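Local coordinates for protein HTH-type transcriptional regulator ascG (Escherichia coli, PDB 3BRQ) that represses transcription of the cryptic asc operon as a sequence-specific DNA-binding regulator of the LacI family, at residues Ile96-Ser101 and Arg112-His117; Pro103-Asn108 and Ile263-Phe268; Ala247-Lys252 and Arg288-Ala293. All blocks are in the same frame, centred on the assembly; numbering follows the deposited sequence.

In the fold
Following the chain from the N terminus, contact 1 opens at the end of helix 90-98. It closes within about twenty residues, when the loop before strand 118-119 comes back to that helix. Contact 2 opens on strand 104-107, inside this short span, and closes only at helix 255-270, so contacts 1 and 2 cross. They also touch, where His117 O probably accepts a hydrogen bond from Val106 N. Contact 3 opens at strand 249-252, before contact 2 has closed, and ends after strand 284-286; contacts 2 and 3 therefore cross as well. Contacts 1 and 2 lie in the subdomain built on the five-stranded parallel sheet. Contact 3 lies in the one built on the six-stranded sheet, its centre about 33 Å from that of contact 2.

Contact 1. Residues Ile96-Ser101 and Arg112-His117; sequences IIDAHS and RKNSSH
Asp98 OD1 is held by two donors from 112-117. Lys113 NZ forms a salt bridge with Asp98 OD1 at 3.0 Å, arriving on the syn side but 25° out of the carboxylate plane. Asn114 ND2 donates to Asp98 OD1 at 3.1 Å from the other face, 47° out of that plane. Asp98 OD1 lies close to the plane of the Asn114 amide, while amide and carboxylate are turned 73° apart. A water donates to Asp98 OD1 and to Asn114 OD1, linking two acceptor oxygens that cannot bond to each other. The lysine chain is extended until chi4, where a bend brings NZ back to the carboxylate.

Next to this polar group, Ile97 and His117 lie alongside one another, running opposite ways. Ile97 CG2 lies 3.4 Å from His117 CD2 and meets the ring obliquely. Ile97 CD1 rests on His117 CB at 3.8 Å. Ile97 also touches Leu111 and Ile104, and the His117 ring stacks with that of Phe275. Asp94 takes the backbone N-H groups of Lys113 and Asn114. The contact ties the C-terminal end of helix 90-98 to the loop between parallel strands 104-107 and 118-119, in a Rossmann-like subdomain of the periplasmic-binding-protein fold.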
ATOM      1  N   ILE B  96      29.803   0.094   1.896  1.00 27.05           N
ATOM      2  CA  ILE B  96      29.297  -1.093   1.221  1.00 26.72           C
ATOM      3  C   ILE B  96      29.696  -1.068  -0.243  1.00 26.79           C
ATOM      4  O   ILE B  96      30.255  -2.048  -0.741  1.00 27.21           O
ATOM      5  CB  ILE B  96      27.781  -1.303   1.471  1.00 26.00           C
ATOM      6  CG1 ILE B  96      27.566  -1.830   2.890  1.00 27.29           C
ATOM      7  CG2 ILE B  96      27.159  -2.361   0.524  1.00 27.69           C
ATOM      8  CD1 ILE B  96      26.332  -1.326   3.541  1.00 21.45           C
ATOM      9  N   ILE B  97      29.456   0.057  -0.917  1.00 27.29           N
ATOM     10  CA  ILE B  97      29.647   0.158  -2.361  1.00 27.90           C
ATOM     11  C   ILE B  97      31.096  -0.085  -2.736  1.00 29.81           C
ATOM     12  O   ILE B  97      31.396  -0.804  -3.719  1.00 30.51           O
ATOM     13  CB  ILE B  97      29.141   1.506  -2.922  1.00 27.40           C
ATOM     14  CG1 ILE B  97      27.597   1.543  -2.874  1.00 28.19           C
ATOM     15  CG2 ILE B  97      29.614   1.677  -4.363  1.00 25.83           C
ATOM     16  CD1 ILE B  97      26.987   2.918  -3.072  1.00 25.22           C
ATOM     17  N   ASP B  98      31.981   0.486  -1.921  1.00 31.14           N
ATOM     18  CA  ASP B  98      33.427   0.369  -2.117  1.00 32.78           C
ATOM     19  C   ASP B  98      33.927  -1.081  -1.882  1.00 33.89           C
ATOM     20  O   ASP B  98      34.827  -1.560  -2.590  1.00 33.62           O
ATOM     21  CB  ASP B  98      34.143   1.297  -1.125  1.00 32.03           C
ATOM     22  CG  ASP B  98      33.987   2.765  -1.461  1.00 34.63           C
ATOM     23  OD1 ASP B  98      33.540   3.103  -2.587  1.00 36.55           O
ATOM     24  OD2 ASP B  98      34.346   3.605  -0.591  1.00 36.27           O
ATOM     25  N   ALA B  99      33.343  -1.760  -0.883  1.00 34.28           N
ATOM     26  CA  ALA B  99      33.721  -3.142  -0.544  1.00 34.54           C
ATOM     27  C   ALA B  99      33.246  -4.206  -1.539  1.00 34.96           C
ATOM     28  O   ALA B  99      33.479  -5.400  -1.327  1.00 35.63           O
ATOM     29  CB  ALA B  99      33.214  -3.500   0.866  1.00 34.32           C
ATOM     30  N   HIS B 100      32.599  -3.807  -2.623  1.00 34.53           N
ATOM     31  CA  HIS B 100      32.035  -4.805  -3.525  1.00 34.39           C
ATOM     32  C   HIS B 100      32.218  -4.445  -4.960  1.00 34.40           C
ATOM     33  O   HIS B 100      32.169  -3.278  -5.326  1.00 34.43           O
ATOM     34  CB  HIS B 100      30.543  -5.019  -3.297  1.00 34.14           C
ATOM     35  CG  HIS B 100      30.204  -5.543  -1.936  1.00 34.33           C
ATOM     36  ND1 HIS B 100      30.264  -6.882  -1.621  1.00 32.84           N
ATOM     37  CD2 HIS B 100      29.779  -4.906  -0.817  1.00 33.66           C
ATOM     38  CE1 HIS B 100      29.872  -7.051  -0.369  1.00 35.27           C
ATOM     39  NE2 HIS B 100      29.603  -5.865   0.153  1.00 33.01           N
ATOM     40  N   SER B 101      32.338  -5.478  -5.786  1.00 33.89           N
ATOM     41  CA  SER B 101      32.572  -5.286  -7.194  1.00 33.65           C
ATOM     42  C   SER B 101      31.267  -5.119  -7.991  1.00 32.59           C
ATOM     43  O   SER B 101      31.230  -4.425  -9.024  1.00 32.75           O
ATOM     44  CB  SER B 101      33.372  -6.468  -7.705  1.00 33.14           C
ATOM     45  OG  SER B 101      34.071  -6.067  -8.845  1.00 38.16           O
ATOM     46  N   ARG B 112      27.786  10.584  -0.353  1.00 39.56           N
ATOM     47  CA  ARG B 112      28.843  11.586  -0.235  1.00 41.35           C
ATOM     48  C   ARG B 112      29.964  11.283  -1.224  1.00 41.42           C
ATOM     49  O   ARG B 112      30.275  12.100  -2.095  1.00 42.16           O
ATOM     50  CB  ARG B 112      29.374  11.623   1.212  1.00 42.15           C
ATOM     51  CG  ARG B 112      30.391  12.751   1.504  1.00 45.52           C
ATOM     52  CD  ARG B 112      30.988  12.702   2.939  1.00 50.88           C
ATOM     53  NE  ARG B 112      30.079  12.151   3.954  1.00 52.33           N
ATOM     54  CZ  ARG B 112      28.959  12.731   4.391  1.00 55.95           C
ATOM     55  NH1 ARG B 112      28.565  13.908   3.909  1.00 58.49           N
ATOM     56  NH2 ARG B 112      28.207  12.114   5.306  1.00 56.30           N
ATOM     57  N   LYS B 113      30.569  10.109  -1.080  1.00 41.47           N
ATOM     58  CA  LYS B 113      31.590   9.629  -2.007  1.00 40.92           C
ATOM     59  C   LYS B 113      30.978   9.131  -3.343  1.00 40.07           C
ATOM     60  O   LYS B 113      31.169   9.769  -4.371  1.00 39.81           O
ATOM     61  CB  LYS B 113      32.471   8.587  -1.324  1.00 40.97           C
ATOM     62  CG  LYS B 113      33.602   8.049  -2.152  1.00 42.46           C
ATOM     63  CD  LYS B 113      34.304   6.922  -1.383  1.00 45.30           C
ATOM     64  CE  LYS B 113      35.229   6.120  -2.289  1.00 45.81           C
ATOM     65  NZ  LYS B 113      34.538   5.792  -3.589  1.00 45.50           N
ATOM     66  N   ASN B 114      30.209   8.041  -3.327  1.00 38.93           N
ATOM     67  CA  ASN B 114      29.682   7.457  -4.573  1.00 36.86           C
ATOM     68  C   ASN B 114      28.345   8.035  -5.022  1.00 36.00           C
ATOM     69  O   ASN B 114      27.337   7.311  -5.149  1.00 35.89           O
ATOM     70  CB  ASN B 114      29.597   5.936  -4.469  1.00 36.65           C
ATOM     71  CG  ASN B 114      30.914   5.295  -4.078  1.00 37.08           C
ATOM     72  OD1 ASN B 114      31.795   5.093  -4.912  1.00 37.61           O
ATOM     73  ND2 ASN B 114      31.041   4.931  -2.802  1.00 37.48           N
ATOM     74  N   SER B 115      28.342   9.337  -5.299  1.00 34.68           N
ATOM     75  CA  SER B 115      27.103  10.087  -5.575  1.00 33.36           C
ATOM     76  C   SER B 115      26.393   9.650  -6.848  1.00 31.88           C
ATOM     77  O   SER B 115      25.165   9.744  -6.925  1.00 31.27           O
ATOM     78  CB  SER B 115      27.380  11.586  -5.601  1.00 34.62           C
ATOM     79  OG  SER B 115      28.497  11.834  -6.443  1.00 36.90           O
ATOM     80  N   SER B 116      27.152   9.139  -7.823  1.00 29.77           N
ATOM     81  CA  SER B 116      26.572   8.593  -9.061  1.00 29.08           C
ATOM     82  C   SER B 116      25.789   7.278  -8.861  1.00 27.99           C
ATOM     83  O   SER B 116      25.006   6.867  -9.721  1.00 27.29           O
ATOM     84  CB  SER B 116      27.670   8.402 -10.122  1.00 28.77           C
ATOM     85  OG  SER B 116      28.623   7.427  -9.676  1.00 30.92           O
ATOM     86  N   HIS B 117      25.977   6.658  -7.699  1.00 27.82           N
ATOM     87  CA  HIS B 117      25.238   5.452  -7.295  1.00 27.44           C
ATOM     88  C   HIS B 117      23.928   5.783  -6.566  1.00 27.47           C
ATOM     89  O   HIS B 117      23.257   4.862  -6.121  1.00 26.65           O
ATOM     90  CB  HIS B 117      26.096   4.556  -6.372  1.00 27.89           C
ATOM     91  CG  HIS B 117      27.342   4.002  -7.016  1.00 28.55           C
ATOM     92  ND1 HIS B 117      28.250   4.782  -7.718  1.00 29.39           N
ATOM     93  CD2 HIS B 117      27.834   2.740  -7.047  1.00 25.99           C
ATOM     94  CE1 HIS B 117      29.234   4.016  -8.164  1.00 27.12           C
ATOM     95  NE2 HIS B 117      29.019   2.780  -7.747  1.00 29.50           N
TER
HETATM   96  O   HOH W   1      33.325   2.881  -5.201  1.00 43.29           O

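Contact 2. Residues Pro103-Asn108 and Ile263-Phe268; sequences PIMVLN and IGRLIF
Met105, a selenomethionine, meets Leu266 and Arg265 with different parts of its side chain. Met105 CG lies 3.6 Å from Leu266 CD2, and Met105 CB lies 3.7 Å from the same Leu266 CD2. The two side chains lie alongside one another, running opposite ways. Further out, SE of Met105 rests 3.8 Å from CB of Arg265, and the selenomethionine lies across the arginine roughly perpendicularly. A bend at chi3 (72°) sets Met105 CE beside the aliphatic part of Arg265, 4.1 Å from Arg265 CD.

Leu266 CD2 has a second neighbour in Pro103. Leu266 CD2 lies 3.8 Å from Pro103 O and 4.1 Å from Pro103 CB. One methyl thus fills the angle between the proline and the selenomethionine. An alanine at Leu266 would probably open a gap there and leave the Met105 side chain freer to turn. No hydrogen bond joins the segments, so apolar packing makes the contact.

Further contacts surround these groups. Arg265 is extended from CG to NE, and its NH2 forms a salt bridge with Glu261 on the same helix. Leu266 also touches Leu22 and Met82, and Met105 also touches Ile262. Backbone bonds to Ile81 and Ile83 hold Met105 in the sheet. Helix 255-270 runs antiparallel to strand 104-107, at 175° between the short segments, with their axes 9.3 Å apart. It packs against the sheet, over strands 21-27, 80-84 and 104-107.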
ATOM      1  N   PRO B 103      27.575  -3.949  -9.205  1.00 27.52           N
ATOM      2  CA  PRO B 103      26.917  -2.663  -9.208  1.00 26.66           C
ATOM      3  C   PRO B 103      25.889  -2.591  -8.063  1.00 25.19           C
ATOM      4  O   PRO B 103      24.961  -3.408  -8.031  1.00 25.20           O
ATOM      5  CB  PRO B 103      26.182  -2.664 -10.554  1.00 25.89           C
ATOM      6  CG  PRO B 103      26.949  -3.624 -11.369  1.00 28.37           C
ATOM      7  CD  PRO B 103      27.247  -4.708 -10.423  1.00 28.64           C
ATOM      8  N   ILE B 104      26.085  -1.656  -7.139  1.00 23.27           N
ATOM      9  CA  ILE B 104      25.142  -1.417  -6.017  1.00 22.75           C
ATOM     10  C   ILE B 104      24.672   0.024  -6.069  1.00 22.79           C
ATOM     11  O   ILE B 104      25.495   0.953  -6.131  1.00 23.47           O
ATOM     12  CB  ILE B 104      25.738  -1.718  -4.612  1.00 21.96           C
ATOM     13  CG1 ILE B 104      26.199  -3.167  -4.547  1.00 23.81           C
ATOM     14  CG2 ILE B 104      24.680  -1.422  -3.468  1.00 19.44           C
ATOM     15  CD1 ILE B 104      27.026  -3.496  -3.334  1.00 24.72           C
HETATM   16  N   MSE B 105      23.362   0.230  -6.095  1.00 21.16           N
HETATM   17  CA  MSE B 105      22.853   1.590  -6.086  1.00 22.11           C
HETATM   18  C   MSE B 105      21.865   1.807  -4.949  1.00 22.05           C
HETATM   19  O   MSE B 105      21.195   0.849  -4.544  1.00 24.62           O
HETATM   20  CB  MSE B 105      22.226   1.916  -7.449  1.00 20.87           C
HETATM   21  CG  MSE B 105      23.358   2.188  -8.497  1.00 23.12           C
HETATM   22 SE   MSE B 105      22.718   2.799 -10.196  0.50 18.46          SE
HETATM   23  CE  MSE B 105      22.150   4.583  -9.808  1.00 20.60           C
ATOM     24  N   VAL B 106      21.734   3.060  -4.499  1.00 20.66           N
ATOM     25  CA  VAL B 106      20.898   3.420  -3.350  1.00 20.49           C
ATOM     26  C   VAL B 106      19.764   4.329  -3.821  1.00 20.67           C
ATOM     27  O   VAL B 106      19.969   5.220  -4.630  1.00 20.99           O
ATOM     28  CB  VAL B 106      21.740   4.094  -2.182  1.00 19.82           C
ATOM     29  CG1 VAL B 106      22.323   5.382  -2.639  1.00 22.35           C
ATOM     30  CG2 VAL B 106      20.879   4.351  -0.926  1.00 16.80           C
ATOM     31  N   LEU B 107      18.550   4.018  -3.367  1.00 21.30           N
ATOM     32  CA  LEU B 107      17.343   4.808  -3.568  1.00 20.38           C
ATOM     33  C   LEU B 107      17.000   5.607  -2.291  1.00 21.82           C
ATOM     34  O   LEU B 107      16.975   5.044  -1.176  1.00 19.33           O
ATOM     35  CB  LEU B 107      16.174   3.838  -3.884  1.00 19.77           C
ATOM     36  CG  LEU B 107      14.808   4.470  -4.223  1.00 21.60           C
ATOM     37  CD1 LEU B 107      14.888   5.175  -5.620  1.00 19.73           C
ATOM     38  CD2 LEU B 107      13.722   3.388  -4.255  1.00 23.45           C
ATOM     39  N   ASN B 108      16.666   6.895  -2.458  1.00 22.79           N
ATOM     40  CA  ASN B 108      16.089   7.723  -1.374  1.00 25.71           C
ATOM     41  C   ASN B 108      17.137   8.298  -0.420  1.00 27.30           C
ATOM     42  O   ASN B 108      16.773   8.853   0.630  1.00 29.65           O
ATOM     43  CB  ASN B 108      14.981   6.987  -0.573  1.00 25.22           C
ATOM     44  CG  ASN B 108      14.001   7.968   0.151  1.00 28.52           C
ATOM     45  OD1 ASN B 108      13.630   7.764   1.317  1.00 35.09           O
ATOM     46  ND2 ASN B 108      13.598   9.016  -0.530  1.00 22.01           N
ATOM     47  N   ILE B 263      16.678   1.420 -11.682  1.00 23.11           N
ATOM     48  CA  ILE B 263      16.733   0.068 -12.233  1.00 23.16           C
ATOM     49  C   ILE B 263      17.360   0.098 -13.618  1.00 23.82           C
ATOM     50  O   ILE B 263      18.160  -0.769 -13.971  1.00 23.36           O
ATOM     51  CB  ILE B 263      15.339  -0.600 -12.286  1.00 24.72           C
ATOM     52  CG1 ILE B 263      14.738  -0.815 -10.876  1.00 24.73           C
ATOM     53  CG2 ILE B 263      15.388  -1.899 -13.094  1.00 24.73           C
ATOM     54  CD1 ILE B 263      15.595  -1.532  -9.839  1.00 28.31           C
ATOM     55  N   GLY B 264      17.002   1.109 -14.415  1.00 23.99           N
ATOM     56  CA  GLY B 264      17.558   1.235 -15.773  1.00 23.71           C
ATOM     57  C   GLY B 264      19.082   1.376 -15.730  1.00 24.04           C
ATOM     58  O   GLY B 264      19.800   0.694 -16.489  1.00 23.25           O
ATOM     59  N   ARG B 265      19.571   2.232 -14.832  1.00 22.59           N
ATOM     60  CA  ARG B 265      21.010   2.345 -14.622  1.00 23.74           C
ATOM     61  C   ARG B 265      21.691   1.068 -14.161  1.00 23.87           C
ATOM     62  O   ARG B 265      22.781   0.760 -14.634  1.00 25.44           O
ATOM     63  CB  ARG B 265      21.342   3.499 -13.681  1.00 23.65           C
ATOM     64  CG  ARG B 265      21.063   4.860 -14.323  1.00 30.08           C
ATOM     65  CD  ARG B 265      21.866   5.933 -13.619  1.00 40.04           C
ATOM     66  NE  ARG B 265      21.321   7.293 -13.763  1.00 47.87           N
ATOM     67  CZ  ARG B 265      21.706   8.340 -13.010  1.00 53.43           C
ATOM     68  NH1 ARG B 265      22.628   8.180 -12.048  1.00 55.51           N
ATOM     69  NH2 ARG B 265      21.161   9.549 -13.194  1.00 53.56           N
ATOM     70  N   LEU B 266      21.080   0.315 -13.237  1.00 23.66           N
ATOM     71  CA  LEU B 266      21.700  -0.947 -12.776  1.00 23.34           C
ATOM     72  C   LEU B 266      21.829  -1.924 -13.916  1.00 23.65           C
ATOM     73  O   LEU B 266      22.871  -2.551 -14.061  1.00 23.85           O
ATOM     74  CB  LEU B 266      20.923  -1.582 -11.600  1.00 23.42           C
ATOM     75  CG  LEU B 266      21.075  -0.922 -10.227  1.00 24.91           C
ATOM     76  CD1 LEU B 266      20.011  -1.477  -9.199  1.00 25.66           C
ATOM     77  CD2 LEU B 266      22.505  -1.071  -9.691  1.00 18.58           C
ATOM     78  N   ILE B 267      20.778  -2.045 -14.745  1.00 23.82           N
ATOM     79  CA  ILE B 267      20.829  -2.906 -15.917  1.00 24.35           C
ATOM     80  C   ILE B 267      21.828  -2.370 -16.951  1.00 24.24           C
ATOM     81  O   ILE B 267      22.572  -3.142 -17.544  1.00 24.18           O
ATOM     82  CB  ILE B 267      19.428  -3.064 -16.567  1.00 25.23           C
ATOM     83  CG1 ILE B 267      18.503  -3.842 -15.623  1.00 24.68           C
ATOM     84  CG2 ILE B 267      19.528  -3.761 -17.945  1.00 26.00           C
ATOM     85  CD1 ILE B 267      17.003  -3.791 -16.048  1.00 28.89           C
ATOM     86  N   PHE B 268      21.852  -1.054 -17.157  1.00 25.39           N
ATOM     87  CA  PHE B 268      22.935  -0.435 -17.947  1.00 25.58           C
ATOM     88  C   PHE B 268      24.320  -0.945 -17.503  1.00 26.84           C
ATOM     89  O   PHE B 268      25.110  -1.400 -18.347  1.00 25.54           O
ATOM     90  CB  PHE B 268      22.846   1.114 -17.922  1.00 25.55           C
ATOM     91  CG  PHE B 268      23.802   1.808 -18.891  1.00 23.36           C
ATOM     92  CD1 PHE B 268      24.035   1.291 -20.163  1.00 21.97           C
ATOM     93  CD2 PHE B 268      24.493   2.956 -18.500  1.00 24.79           C
ATOM     94  CE1 PHE B 268      24.937   1.920 -21.068  1.00 25.05           C
ATOM     95  CE2 PHE B 268      25.389   3.598 -19.387  1.00 25.19           C
ATOM     96  CZ  PHE B 268      25.598   3.074 -20.677  1.00 23.78           C
TER

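Contact 3. Residues Ala247-Lys252 and Arg288-Ala293; sequences ALSSVK and RDSLIA
A type I beta turn from Arg288 to Leu291, closed by a bond from Leu291 N to Arg288 O, lies beside 247-252, with the CA atoms of Ser249 and Arg288 4.5 Å apart.

Two serine hydroxyls do most of the joining. Ser249 N donates to Ser290 OG at 2.8 Å, and the bond is nearly straight at 169°. Ser249 OG donates to Ser290 OG at 3.2 Å and accepts from Arg288 N at 2.9 Å. Ser290 OG stands between its own backbone N and carbonyl carbon (chi1 64°), which aims it at Ser249. That hydroxyl is also hydrogen-bonded to Val232 O, so three partners engage it. Ser290 N makes a weak bond to Ala247 O.

Arg288 is extended from CG to NE along Leu248. Arg288 NH1 donates to Leu248 O at 3.0 Å, close to the guanidinium plane and nearly along the C=O axis. NH1 also forms a salt bridge with Asp237. Ala247 CB lies 3.9 Å from Arg288 CB. A water bridges Ala247 N and Asp289 OD2.

Strand 249-252 runs between parallel strand 231-235 and antiparallel strand 284-286, while Leu291 reaches helix 123-136.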
ATOM      1  N   ALA B 247     -11.322  17.229  -1.352  1.00 22.46           N
ATOM      2  CA  ALA B 247     -10.237  16.630  -2.071  1.00 22.37           C
ATOM      3  C   ALA B 247      -8.890  17.104  -1.490  1.00 22.59           C
ATOM      4  O   ALA B 247      -8.679  18.312  -1.276  1.00 22.45           O
ATOM      5  CB  ALA B 247     -10.304  16.988  -3.565  1.00 20.95           C
ATOM      6  N   LEU B 248      -7.972  16.148  -1.313  1.00 21.45           N
ATOM      7  CA  LEU B 248      -6.759  16.417  -0.560  1.00 20.86           C
ATOM      8  C   LEU B 248      -5.599  16.920  -1.436  1.00 20.47           C
ATOM      9  O   LEU B 248      -5.103  16.187  -2.272  1.00 20.97           O
ATOM     10  CB  LEU B 248      -6.373  15.154   0.238  1.00 20.02           C
ATOM     11  CG  LEU B 248      -4.976  15.056   0.844  1.00 20.76           C
ATOM     12  CD1 LEU B 248      -4.799  16.172   1.972  1.00 18.86           C
ATOM     13  CD2 LEU B 248      -4.682  13.711   1.410  1.00 16.48           C
ATOM     14  N   SER B 249      -5.151  18.159  -1.229  1.00 22.05           N
ATOM     15  CA  SER B 249      -3.907  18.651  -1.870  1.00 22.85           C
ATOM     16  C   SER B 249      -2.733  17.830  -1.355  1.00 23.09           C
ATOM     17  O   SER B 249      -2.627  17.575  -0.156  1.00 22.48           O
ATOM     18  CB  SER B 249      -3.622  20.117  -1.540  1.00 22.80           C
ATOM     19  OG  SER B 249      -4.684  20.993  -1.838  1.00 23.76           O
ATOM     20  N   SER B 250      -1.853  17.397  -2.260  1.00 23.23           N
ATOM     21  CA  SER B 250      -0.763  16.490  -1.893  1.00 23.37           C
ATOM     22  C   SER B 250       0.483  16.648  -2.766  1.00 23.49           C
ATOM     23  O   SER B 250       0.391  16.926  -3.942  1.00 22.89           O
ATOM     24  CB  SER B 250      -1.204  15.039  -1.942  1.00 23.31           C
ATOM     25  OG  SER B 250      -0.223  14.201  -1.294  1.00 22.54           O
ATOM     26  N   VAL B 251       1.638  16.467  -2.152  1.00 23.55           N
ATOM     27  CA  VAL B 251       2.900  16.474  -2.839  1.00 24.42           C
ATOM     28  C   VAL B 251       3.129  15.123  -3.544  1.00 24.20           C
ATOM     29  O   VAL B 251       3.220  14.092  -2.911  1.00 23.70           O
ATOM     30  CB  VAL B 251       4.085  16.834  -1.847  1.00 24.84           C
ATOM     31  CG1 VAL B 251       5.385  16.755  -2.540  1.00 25.59           C
ATOM     32  CG2 VAL B 251       3.899  18.238  -1.321  1.00 25.25           C
ATOM     33  N   LYS B 252       3.238  15.149  -4.876  1.00 24.74           N
ATOM     34  CA  LYS B 252       3.525  13.956  -5.643  1.00 26.03           C
ATOM     35  C   LYS B 252       5.023  13.774  -5.873  1.00 25.84           C
ATOM     36  O   LYS B 252       5.710  14.705  -6.306  1.00 25.36           O
ATOM     37  CB  LYS B 252       2.798  13.980  -6.992  1.00 26.61           C
ATOM     38  CG  LYS B 252       2.936  12.674  -7.792  1.00 28.19           C
ATOM     39  CD  LYS B 252       2.088  12.799  -9.038  1.00 35.36           C
ATOM     40  CE  LYS B 252       1.881  11.431  -9.691  1.00 39.02           C
ATOM     41  NZ  LYS B 252       3.026  11.057 -10.570  1.00 43.73           N
ATOM     42  N   ARG B 288      -5.553  20.969  -4.612  1.00 23.43           N
ATOM     43  CA  ARG B 288      -6.947  20.494  -4.669  1.00 23.38           C
ATOM     44  C   ARG B 288      -7.763  21.298  -3.664  1.00 23.37           C
ATOM     45  O   ARG B 288      -7.250  22.259  -3.044  1.00 25.00           O
ATOM     46  CB  ARG B 288      -7.044  18.966  -4.415  1.00 23.39           C
ATOM     47  CG  ARG B 288      -6.061  18.091  -5.212  1.00 23.93           C
ATOM     48  CD  ARG B 288      -6.611  16.650  -5.345  1.00 26.58           C
ATOM     49  NE  ARG B 288      -5.895  15.840  -6.338  1.00 28.04           N
ATOM     50  CZ  ARG B 288      -4.799  15.100  -6.118  1.00 27.55           C
ATOM     51  NH1 ARG B 288      -4.231  15.059  -4.927  1.00 25.64           N
ATOM     52  NH2 ARG B 288      -4.268  14.389  -7.125  1.00 26.00           N
ATOM     53  N   ASP B 289      -8.995  20.892  -3.447  1.00 23.47           N
ATOM     54  CA  ASP B 289      -9.932  21.698  -2.690  1.00 24.44           C
ATOM     55  C   ASP B 289      -9.576  21.913  -1.217  1.00 24.80           C
ATOM     56  O   ASP B 289     -10.157  22.819  -0.639  1.00 25.52           O
ATOM     57  CB  ASP B 289     -11.337  21.096  -2.781  1.00 24.18           C
ATOM     58  CG  ASP B 289     -11.958  21.297  -4.153  1.00 28.43           C
ATOM     59  OD1 ASP B 289     -11.502  22.219  -4.878  1.00 30.45           O
ATOM     60  OD2 ASP B 289     -12.877  20.528  -4.502  1.00 28.61           O
ATOM     61  N   SER B 290      -8.655  21.119  -0.627  1.00 23.34           N
ATOM     62  CA  SER B 290      -8.293  21.260   0.793  1.00 23.97           C
ATOM     63  C   SER B 290      -7.389  22.437   1.026  1.00 25.86           C
ATOM     64  O   SER B 290      -7.048  22.761   2.170  1.00 25.17           O
ATOM     65  CB  SER B 290      -7.557  20.027   1.302  1.00 24.07           C
ATOM     66  OG  SER B 290      -6.311  19.861   0.645  1.00 21.41           O
ATOM     67  N   LEU B 291      -6.993  23.090  -0.054  1.00 27.83           N
ATOM     68  CA  LEU B 291      -6.106  24.224   0.070  1.00 30.40           C
ATOM     69  C   LEU B 291      -6.763  25.500  -0.473  1.00 33.10           C
ATOM     70  O   LEU B 291      -7.241  25.502  -1.615  1.00 31.93           O
ATOM     71  CB  LEU B 291      -4.784  23.923  -0.642  1.00 29.74           C
ATOM     72  CG  LEU B 291      -3.710  25.024  -0.724  1.00 31.21           C
ATOM     73  CD1 LEU B 291      -3.167  25.327   0.641  1.00 31.01           C
ATOM     74  CD2 LEU B 291      -2.594  24.543  -1.641  1.00 31.35           C
ATOM     75  N   ILE B 292      -6.773  26.557   0.358  1.00 36.12           N
ATOM     76  CA  ILE B 292      -7.109  27.929  -0.056  1.00 39.93           C
ATOM     77  C   ILE B 292      -6.502  28.988   0.889  1.00 42.32           C
ATOM     78  O   ILE B 292      -5.884  28.641   1.887  1.00 43.45           O
ATOM     79  CB  ILE B 292      -8.611  28.148  -0.092  1.00 40.01           C
ATOM     80  CG1 ILE B 292      -9.181  28.186   1.326  1.00 41.65           C
ATOM     81  CG2 ILE B 292      -9.302  27.093  -0.988  1.00 41.26           C
ATOM     82  CD1 ILE B 292     -10.558  28.830   1.419  1.00 47.09           C
ATOM     83  N   ALA B 293      -6.672  30.277   0.596  1.00 44.86           N
ATOM     84  CA  ALA B 293      -6.127  31.334   1.495  1.00 47.00           C
ATOM     85  C   ALA B 293      -6.824  31.323   2.877  1.00 48.27           C
ATOM     86  O   ALA B 293      -7.908  30.743   3.014  1.00 49.03           O
ATOM     87  CB  ALA B 293      -6.236  32.724   0.842  1.00 46.79           C
TER
HETATM   88  O   HOH W   2     -13.517  18.530  -2.694  1.00 37.39           O